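Local coordinates for CBS domain containing membrane protein (PDB 4ESY) that probably serves as the regulatory part of a membrane protein, a paired CBS module of the kind that in relatives binds adenine nucleotides, at residues V29-D34 with L105-V110; T36-A41 with T101-T106; E67-R72 with V110-V115. One frame throughout, in Å; residues are numbered along the deposited sequence.

Contact 1 (V29-D34 with L105-V110); sequences VTVRED and LTASAV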
loop_
_atom_site.group_PDB
_atom_site.type_symbol
_atom_site.label_atom_id
_atom_site.label_comp_id
_atom_site.label_asym_id
_atom_site.label_seq_id
_atom_site.Cartn_x
_atom_site.Cartn_y
_atom_site.Cartn_z
ATOM N N VAL B 29 -0.567 -12.693 10.250
ATOM C CA VAL B 29 -1.719 -13.501 9.928
ATOM C C VAL B 29 -1.344 -14.323 8.703
ATOM O O VAL B 29 -0.910 -13.775 7.711
ATOM C CB VAL B 29 -2.950 -12.630 9.628
ATOM C CG1 VAL B 29 -4.111 -13.515 9.287
ATOM C CG2 VAL B 29 -3.282 -11.720 10.829
ATOM N N THR B 30 -1.447 -15.637 8.788
ATOM C CA THR B 30 -1.090 -16.475 7.663
ATOM C C THR B 30 -2.339 -17.173 7.123
ATOM O O THR B 30 -3.368 -17.194 7.806
ATOM C CB THR B 30 -0.062 -17.554 8.058
ATOM O OG1 THR B 30 -0.693 -18.514 8.915
ATOM C CG2 THR B 30 1.140 -16.942 8.754
ATOM N N VAL B 31 -2.237 -17.737 5.909
ATOM C CA VAL B 31 -3.260 -18.619 5.375
ATOM C C VAL B 31 -2.608 -19.945 4.958
ATOM O O VAL B 31 -1.375 -20.019 4.753
ATOM C CB VAL B 31 -4.000 -17.977 4.124
ATOM C CG1 VAL B 31 -4.714 -16.642 4.498
ATOM C CG2 VAL B 31 -3.052 -17.762 2.995
ATOM N N ARG B 32 -3.425 -20.993 4.820
ATOM C CA ARG B 32 -2.919 -22.306 4.450
ATOM C C ARG B 32 -2.996 -22.439 2.953
ATOM O O ARG B 32 -3.913 -21.905 2.305
ATOM C CB ARG B 32 -3.757 -23.417 5.110
ATOM C CG ARG B 32 -3.630 -23.466 6.630
ATOM C CD ARG B 32 -2.454 -24.381 6.980
ATOM N NE ARG B 32 -2.291 -24.591 8.408
ATOM C CZ ARG B 32 -2.880 -25.552 9.114
ATOM N NH1 ARG B 32 -3.707 -26.423 8.545
ATOM N NH2 ARG B 32 -2.642 -25.621 10.419
ATOM N N GLU B 33 -2.056 -23.189 2.391
ATOM C CA GLU B 33 -2.033 -23.337 0.949
ATOM C C GLU B 33 -3.299 -24.007 0.425
ATOM O O GLU B 33 -3.650 -23.812 -0.723
ATOM C CB GLU B 33 -0.790 -24.100 0.489
ATOM C CG GLU B 33 -0.783 -25.512 0.975
ATOM C CD GLU B 33 0.525 -26.258 0.604
ATOM O OE1 GLU B 33 1.178 -25.881 -0.398
ATOM O OE2 GLU B 33 0.882 -27.222 1.314
ATOM N N ASP B 34 -3.971 -24.789 1.264
ATOM C CA ASP B 34 -5.217 -25.453 0.864
ATOM C C ASP B 34 -6.473 -24.620 1.164
ATOM O O ASP B 34 -7.557 -25.090 0.937
ATOM C CB ASP B 34 -5.411 -26.792 1.605
ATOM C CG ASP B 34 -4.315 -27.818 1.330
ATOM O OD1 ASP B 34 -3.474 -27.632 0.427
ATOM O OD2 ASP B 34 -4.310 -28.848 2.042
ATOM N N LEU B 105 -10.966 -22.645 -6.178
ATOM C CA LEU B 105 -9.524 -22.433 -6.230
ATOM C C LEU B 105 -8.947 -22.244 -4.829
ATOM O O LEU B 105 -9.634 -21.733 -3.924
ATOM C CB LEU B 105 -9.197 -21.196 -7.072
ATOM C CG LEU B 105 -9.554 -21.223 -8.574
ATOM C CD1 LEU B 105 -8.884 -20.042 -9.281
ATOM C CD2 LEU B 105 -9.147 -22.526 -9.245
ATOM N N THR B 106 -7.681 -22.604 -4.656
ATOM C CA THR B 106 -7.048 -22.432 -3.351
ATOM C C THR B 106 -5.876 -21.461 -3.424
ATOM O O THR B 106 -5.414 -21.108 -4.512
ATOM C CB THR B 106 -6.504 -23.763 -2.826
ATOM O OG1 THR B 106 -5.567 -24.284 -3.778
ATOM C CG2 THR B 106 -7.637 -24.749 -2.616
ATOM N N ALA B 107 -5.382 -21.053 -2.255
ATOM C CA ALA B 107 -4.242 -20.160 -2.208
ATOM C C ALA B 107 -3.091 -20.650 -3.043
ATOM O O ALA B 107 -2.415 -19.841 -3.679
ATOM C CB ALA B 107 -3.764 -19.960 -0.774
ATOM N N SER B 108 -2.842 -21.958 -3.014
ATOM C CA SER B 108 -1.671 -22.535 -3.695
ATOM C C SER B 108 -1.730 -22.345 -5.215
ATOM O O SER B 108 -0.706 -22.307 -5.889
ATOM C CB SER B 108 -1.531 -24.018 -3.358
ATOM O OG SER B 108 -2.702 -24.725 -3.716
ATOM N N ALA B 109 -2.934 -22.196 -5.744
ATOM C CA ALA B 109 -3.102 -22.051 -7.171
ATOM C C ALA B 109 -2.775 -20.650 -7.654
ATOM O O ALA B 109 -2.433 -20.478 -8.827
ATOM C CB ALA B 109 -4.496 -22.467 -7.575
ATOM N N VAL B 110 -2.851 -19.645 -6.773
ATOM C CA VAL B 110 -2.446 -18.311 -7.189
ATOM C C VAL B 110 -1.226 -17.698 -6.464
ATOM O O VAL B 110 -0.753 -16.651 -6.868
ATOM C CB VAL B 110 -3.650 -17.300 -7.135
ATOM C CG1 VAL B 110 -4.834 -17.792 -8.035
ATOM C CG2 VAL B 110 -4.104 -17.070 -5.701
HETATM O O HOH W 1 -4.238 -26.656 -2.782
#

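Contact 2 (T36-A41 with T101-T106); sequences TLDAVA and TGRKLT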
loop_
_atom_site.group_PDB
_atom_site.type_symbol
_atom_site.label_atom_id
_atom_site.label_comp_id
_atom_site.label_asym_id
_atom_site.label_seq_id
_atom_site.Cartn_x
_atom_site.Cartn_y
_atom_site.Cartn_z
ATOM N N THR B 36 -9.436 -22.126 0.490
ATOM C CA THR B 36 -10.082 -21.633 -0.744
ATOM C C THR B 36 -9.949 -20.105 -0.804
ATOM O O THR B 36 -9.717 -19.424 0.209
ATOM C CB THR B 36 -11.596 -22.061 -0.831
ATOM O OG1 THR B 36 -12.303 -21.488 0.267
ATOM C CG2 THR B 36 -11.741 -23.558 -0.752
ATOM N N LEU B 37 -10.067 -19.543 -1.991
ATOM C CA LEU B 37 -9.837 -18.103 -2.148
ATOM C C LEU B 37 -10.920 -17.341 -1.387
ATOM O O LEU B 37 -10.689 -16.249 -0.909
ATOM C CB LEU B 37 -9.781 -17.716 -3.633
ATOM C CG LEU B 37 -8.529 -18.229 -4.365
ATOM C CD1 LEU B 37 -8.439 -17.644 -5.759
ATOM C CD2 LEU B 37 -7.249 -17.906 -3.545
ATOM N N ASP B 38 -12.094 -17.954 -1.271
ATOM C CA ASP B 38 -13.195 -17.404 -0.483
ATOM C C ASP B 38 -12.782 -17.196 0.990
ATOM O O ASP B 38 -13.045 -16.142 1.571
ATOM C CB ASP B 38 -14.440 -18.298 -0.654
ATOM C CG ASP B 38 -15.073 -18.717 0.656
ATOM O OD1 ASP B 38 -15.188 -19.943 0.896
ATOM O OD2 ASP B 38 -15.494 -17.831 1.436
ATOM N N ALA B 39 -12.111 -18.185 1.575
ATOM C CA ALA B 39 -11.607 -18.078 2.940
ATOM C C ALA B 39 -10.426 -17.090 3.050
ATOM O O ALA B 39 -10.328 -16.308 3.999
ATOM C CB ALA B 39 -11.172 -19.468 3.463
ATOM N N VAL B 40 -9.512 -17.163 2.110
ATOM C CA VAL B 40 -8.401 -16.207 2.093
ATOM C C VAL B 40 -8.928 -14.748 2.071
ATOM O O VAL B 40 -8.423 -13.895 2.799
ATOM C CB VAL B 40 -7.488 -16.428 0.879
ATOM C CG1 VAL B 40 -6.457 -15.276 0.735
ATOM C CG2 VAL B 40 -6.817 -17.839 0.962
ATOM N N ALA B 41 -9.911 -14.488 1.220
ATOM C CA ALA B 41 -10.490 -13.141 1.107
ATOM C C ALA B 41 -11.065 -12.719 2.454
ATOM O O ALA B 41 -10.771 -11.632 2.954
ATOM C CB ALA B 41 -11.557 -13.055 -0.006
ATOM N N THR B 101 -16.171 -19.948 -8.481
ATOM C CA THR B 101 -14.765 -20.143 -8.776
ATOM C C THR B 101 -13.900 -19.908 -7.534
ATOM O O THR B 101 -12.954 -20.648 -7.293
ATOM C CB THR B 101 -14.318 -19.222 -9.928
ATOM O OG1 THR B 101 -15.008 -19.615 -11.129
ATOM C CG2 THR B 101 -12.801 -19.362 -10.171
ATOM N N GLY B 102 -14.245 -18.903 -6.729
ATOM C CA GLY B 102 -13.456 -18.582 -5.556
ATOM C C GLY B 102 -13.541 -19.671 -4.499
ATOM O O GLY B 102 -12.614 -19.838 -3.738
ATOM N N ARG B 103 -14.663 -20.392 -4.455
ATOM C CA ARG B 103 -14.867 -21.451 -3.497
ATOM C C ARG B 103 -14.167 -22.717 -3.979
ATOM O O ARG B 103 -14.083 -23.697 -3.248
ATOM C CB ARG B 103 -16.370 -21.733 -3.286
ATOM C CG ARG B 103 -17.157 -20.599 -2.601
ATOM C CD ARG B 103 -18.566 -21.029 -2.180
ATOM N NE ARG B 103 -19.469 -21.062 -3.314
ATOM C CZ ARG B 103 -20.251 -20.045 -3.680
ATOM N NH1 ARG B 103 -20.245 -18.902 -3.003
ATOM N NH2 ARG B 103 -21.032 -20.164 -4.736
ATOM N N LYS B 104 -13.661 -22.704 -5.203
ATOM C CA LYS B 104 -13.001 -23.904 -5.715
ATOM C C LYS B 104 -11.477 -23.787 -5.742
ATOM O O LYS B 104 -10.777 -24.724 -5.393
ATOM C CB LYS B 104 -13.525 -24.282 -7.101
ATOM C CG LYS B 104 -14.947 -24.839 -7.105
ATOM C CD LYS B 104 -15.423 -25.085 -8.534
ATOM C CE LYS B 104 -16.668 -25.993 -8.580
ATOM N NZ LYS B 104 -17.838 -25.271 -9.169
ATOM N N LEU B 105 -10.966 -22.645 -6.178
ATOM C CA LEU B 105 -9.524 -22.433 -6.230
ATOM C C LEU B 105 -8.947 -22.244 -4.829
ATOM O O LEU B 105 -9.634 -21.733 -3.924
ATOM C CB LEU B 105 -9.197 -21.196 -7.072
ATOM C CG LEU B 105 -9.554 -21.223 -8.574
ATOM C CD1 LEU B 105 -8.884 -20.042 -9.281
ATOM C CD2 LEU B 105 -9.147 -22.526 -9.245
ATOM N N THR B 106 -7.681 -22.604 -4.656
ATOM C CA THR B 106 -7.048 -22.432 -3.351
ATOM C C THR B 106 -5.876 -21.461 -3.424
ATOM O O THR B 106 -5.414 -21.108 -4.512
ATOM C CB THR B 106 -6.504 -23.763 -2.826
ATOM O OG1 THR B 106 -5.567 -24.284 -3.778
ATOM C CG2 THR B 106 -7.637 -24.749 -2.616
#

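Contact 3 (E67-R72 with V110-V115); sequences ESDFLR and VMTQPV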
loop_
_atom_site.group_PDB
_atom_site.type_symbol
_atom_site.label_atom_id
_atom_site.label_comp_id
_atom_site.label_asym_id
_atom_site.label_seq_id
_atom_site.Cartn_x
_atom_site.Cartn_y
_atom_site.Cartn_z
ATOM N N GLU B 67 -3.876 -9.467 -2.792
ATOM C CA GLU B 67 -5.170 -9.251 -3.443
ATOM C C GLU B 67 -5.060 -9.395 -4.955
ATOM O O GLU B 67 -5.945 -9.985 -5.567
ATOM C CB GLU B 67 -5.740 -7.890 -3.084
ATOM C CG GLU B 67 -5.928 -7.684 -1.572
ATOM C CD GLU B 67 -6.059 -6.194 -1.194
ATOM O OE1 GLU B 67 -5.528 -5.325 -1.921
ATOM O OE2 GLU B 67 -6.698 -5.891 -0.159
ATOM N N SER B 68 -3.960 -8.899 -5.536
ATOM C CA SER B 68 -3.822 -8.872 -6.976
ATOM C C SER B 68 -3.683 -10.285 -7.526
ATOM O O SER B 68 -4.043 -10.543 -8.677
ATOM C CB SER B 68 -2.613 -8.009 -7.403
ATOM O OG SER B 68 -1.431 -8.483 -6.781
ATOM N N ASP B 69 -3.201 -11.204 -6.690
ATOM C CA ASP B 69 -3.068 -12.595 -7.125
ATOM C C ASP B 69 -4.394 -13.235 -7.509
ATOM O O ASP B 69 -4.418 -14.150 -8.319
ATOM C CB ASP B 69 -2.382 -13.467 -6.060
ATOM C CG ASP B 69 -0.904 -13.145 -5.905
ATOM O OD1 ASP B 69 -0.232 -12.794 -6.921
ATOM O OD2 ASP B 69 -0.420 -13.230 -4.745
ATOM N N PHE B 70 -5.490 -12.770 -6.913
ATOM C CA PHE B 70 -6.816 -13.301 -7.254
ATOM C C PHE B 70 -7.059 -13.163 -8.765
ATOM O O PHE B 70 -7.684 -14.016 -9.375
ATOM C CB PHE B 70 -7.898 -12.557 -6.456
ATOM C CG PHE B 70 -8.061 -13.033 -5.059
ATOM C CD1 PHE B 70 -9.286 -13.542 -4.639
ATOM C CD2 PHE B 70 -6.980 -12.993 -4.146
ATOM C CE1 PHE B 70 -9.472 -14.002 -3.327
ATOM C CE2 PHE B 70 -7.154 -13.451 -2.815
ATOM C CZ PHE B 70 -8.402 -13.945 -2.410
ATOM N N LEU B 71 -6.518 -12.116 -9.389
ATOM C CA LEU B 71 -6.695 -11.975 -10.854
ATOM C C LEU B 71 -6.109 -13.135 -11.626
ATOM O O LEU B 71 -6.516 -13.391 -12.743
ATOM C CB LEU B 71 -6.057 -10.685 -11.379
ATOM C CG LEU B 71 -6.531 -9.422 -10.664
ATOM C CD1 LEU B 71 -5.808 -8.165 -11.177
ATOM C CD2 LEU B 71 -8.017 -9.301 -10.826
ATOM N N ARG B 72 -5.090 -13.796 -11.069
ATOM C CA ARG B 72 -4.492 -14.946 -11.738
ATOM C C ARG B 72 -5.499 -16.076 -11.910
ATOM O O ARG B 72 -5.338 -16.931 -12.762
ATOM C CB ARG B 72 -3.316 -15.476 -10.945
ATOM C CG ARG B 72 -2.142 -14.543 -10.819
ATOM C CD ARG B 72 -1.108 -15.194 -9.889
ATOM N NE ARG B 72 0.017 -14.325 -9.582
ATOM C CZ ARG B 72 1.003 -14.051 -10.434
ATOM N NH1 ARG B 72 1.988 -13.242 -10.061
ATOM N NH2 ARG B 72 1.003 -14.574 -11.663
ATOM N N VAL B 110 -2.851 -19.645 -6.773
ATOM C CA VAL B 110 -2.446 -18.311 -7.189
ATOM C C VAL B 110 -1.226 -17.698 -6.464
ATOM O O VAL B 110 -0.753 -16.651 -6.868
ATOM C CB VAL B 110 -3.650 -17.300 -7.135
ATOM C CG1 VAL B 110 -4.834 -17.792 -8.035
ATOM C CG2 VAL B 110 -4.104 -17.070 -5.701
HETATM N N MSE B 111 -0.735 -18.306 -5.386
HETATM C CA MSE B 111 0.345 -17.668 -4.635
HETATM C C MSE B 111 1.651 -17.536 -5.445
HETATM O O MSE B 111 1.878 -18.217 -6.470
HETATM C CB MSE B 111 0.606 -18.413 -3.329
HETATM C CG MSE B 111 1.221 -19.753 -3.638
HETATM SE SE MSE B 111 1.474 -20.864 -2.090
HETATM C CE MSE B 111 2.664 -22.180 -2.931
ATOM N N THR B 112 2.524 -16.649 -5.002
ATOM C CA THR B 112 3.842 -16.581 -5.627
ATOM C C THR B 112 4.935 -17.095 -4.680
ATOM O O THR B 112 4.744 -17.166 -3.461
ATOM C CB THR B 112 4.181 -15.154 -6.104
ATOM O OG1 THR B 112 4.114 -14.261 -4.996
ATOM C CG2 THR B 112 3.193 -14.673 -7.158
ATOM N N GLN B 113 6.067 -17.443 -5.275
ATOM C CA GLN B 113 7.268 -17.796 -4.554
ATOM C C GLN B 113 8.053 -16.539 -4.253
ATOM O O GLN B 113 8.207 -15.671 -5.114
ATOM C CB GLN B 113 8.098 -18.744 -5.414
ATOM C CG GLN B 113 7.425 -20.062 -5.518
ATOM C CD GLN B 113 6.984 -20.515 -4.147
ATOM O OE1 GLN B 113 7.813 -20.702 -3.255
ATOM N NE2 GLN B 113 5.684 -20.669 -3.960
ATOM N N PRO B 114 8.546 -16.424 -3.019
ATOM C CA PRO B 114 9.374 -15.248 -2.699
ATOM C C PRO B 114 10.809 -15.484 -3.177
ATOM O O PRO B 114 11.379 -16.550 -2.926
ATOM C CB PRO B 114 9.325 -15.189 -1.171
ATOM C CG PRO B 114 9.173 -16.675 -0.756
ATOM C CD PRO B 114 8.372 -17.340 -1.873
ATOM N N VAL B 115 11.373 -14.512 -3.885
ATOM C CA VAL B 115 12.737 -14.651 -4.368
ATOM C C VAL B 115 13.704 -14.536 -3.195
ATOM O O VAL B 115 14.734 -15.210 -3.160
ATOM C CB VAL B 115 13.080 -13.618 -5.471
ATOM C CG1 VAL B 115 12.379 -13.984 -6.783
ATOM C CG2 VAL B 115 12.699 -12.208 -5.035
HETATM O O HOH W 2 2.305 -12.774 -4.252
#

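Contact 1 (V29-D34 with L105-V110)
Backbone-led packing joins E33 and D34, at the exit from strand 31-32, to T106-S108, at the start of the short helix 107-110, and so ties the end of an outer strand of the first CBS domain to that helix. The direct polar link is S108 N to E33 O at 3.1 Å. The N-H comes in within the carbonyl plane and meets a lone pair, although the bond is bent to 143°. S108 OG lies 3.3 Å from the same E33 O, a weak second bond, not settled because the hydroxyl proton has another acceptor within reach. A water 2.6 Å from S108 OG also donates, weakly, to D34 OD1.

Small side chains suit this close approach. A107 CB sits 3.6 Å from R32 O and faces V31, whose CG2 is 4.4 Å away; behind it lies V40 of helix 37-46. T106 offers carbon to the turn: its CB lies 3.5 Å from E33 O, and CG2, placed beside its own backbone N (OG1 chi1 58°), reaches D34 O at 3.6 Å. The CB atoms of E33 and S108 touch, while the glutamate chain runs on extended beyond CG, suiting a charged residue near the surface.

With E33 O taking the direct bonds, a water linking the outer edge and carbon filling in around them, the join depends on main-chain shape and small residues more than on paired charges.

Contact 2 (T36-A41 with T101-T106)
Helix capping from a distant part of the chain defines this contact: T36 holds the N-cap position of helix 37-46, and the N-H groups that follow it are met by carbonyls of 101-106, the segment that leaves helix 92-102 and runs to helix 107-110. L37 N gives a bond of 3.0 Å to L105 O, coming in tilted 27° from the carbonyl plane. One residue on, D38 N bonds G102 O at 3.1 Å from well above that carbonyl's plane, 56° out of it, and thus off its lone pairs. First-turn amides have no acceptors within their own helix, so carbonyls from outside are natural partners for them.

T36 and T106 form a single beta bridge here, their CA atoms 4.1 Å apart, and T36 CA also makes a C-H...O contact of 3.2 Å to L105 O. G102, buried and without a side chain, presents its carbonyl to the helix start. L37 supplies the apolar part. With CG turned to lie beside its own backbone N (chi1 -70°), its two methyls divide the work: CD1 meets L105 CB at 3.9 Å, the two leucines crossing obliquely, and CD2 lies by the T106 carbonyl carbon. Beyond this pair, L37 also packs on F70 and V110, which places it in the buried interior.

Toward solvent, the aliphatic part of R103 passes D38, CG to CB 4.1 Å, while its guanidinium is bent away at chi3 to a salt bridge with E96. T36 OG1 bonds D38 OD1 weakly at 3.3 Å, and on the other threonine branch T36 CG2 rests 3.4 Å from R103 O.

Contact 3 (E67-R72 with V110-V115)
V110 packs on the hydrocarbon parts of D69 and R72. The valine's branched end sits over the main chain of 67-72, with CB 3.5 Å from D69 O. Its two methyls then part: CG2 meets D69 CB at 4.0 Å and CG1 lies against R72 CB. A beta-branched residue suits this place, since one short side chain can touch two residues a helical turn apart. In return, R72 CD packs 3.4 Å from V110 O, and D69 CG lies near that same carbonyl.

The charged interaction is made within 67-72 and presented to the other segment. R72 NE bonds D69 OD1 at 3.1 Å, nearly straight at 167°; the oxygen lies almost in the guanidinium plane, but the nitrogen approaches from above the carboxylate plane, 40° out of it. The arginine chain, extended from CG to NE, carries its NH1 onward to T112 CG2 at 3.5 Å, and the two side chains cross at about a right angle.

D69 closes the T-x-x-D sequence that begins at T66, a signature of CBS domains; in relatives such residues commonly contact the ribose and phosphate of a bound nucleotide. Here D69 OD2 also accepts from T66 N, which fixes the carboxylate.

The polar link between the segments runs through a water. It donates to D69 OD2 at 2.8 Å and lies close to T112 OG1, though which of these two gives the proton is not decided. Threonine fits because its branches serve different neighbours: at chi1 58° OG1 meets the water, while CG2 lies beside its own backbone N and faces R72 and D69. Behind, the main chain of T112 is hydrogen-bonded to I64, at the end of strand 61-64.

In the fold
From the N terminus, the chain first lays down 29-34, 36-41 and 67-72, all in the first CBS domain, and supplies their partners only from the end of helix 92-102 onward. Contact 2 closes the loop from 41 to 101 and nests inside contact 1, which ends on the overlapping segment 105-110; L105 and T106 belong to both. Contact 3 closes a shorter loop, from 72 to 110, and crosses the other two, since 67-72 lies within their loops and 110-115 runs past them. Helix 37-46 touches A107 of contact 1 through L37 and V40, and F70 of 67-72 packs on it too. Together they bind the run from the end of helix 92-102 through helix 107-110 to strand 31-32, helix 37-46 and the turn after strand 61-64.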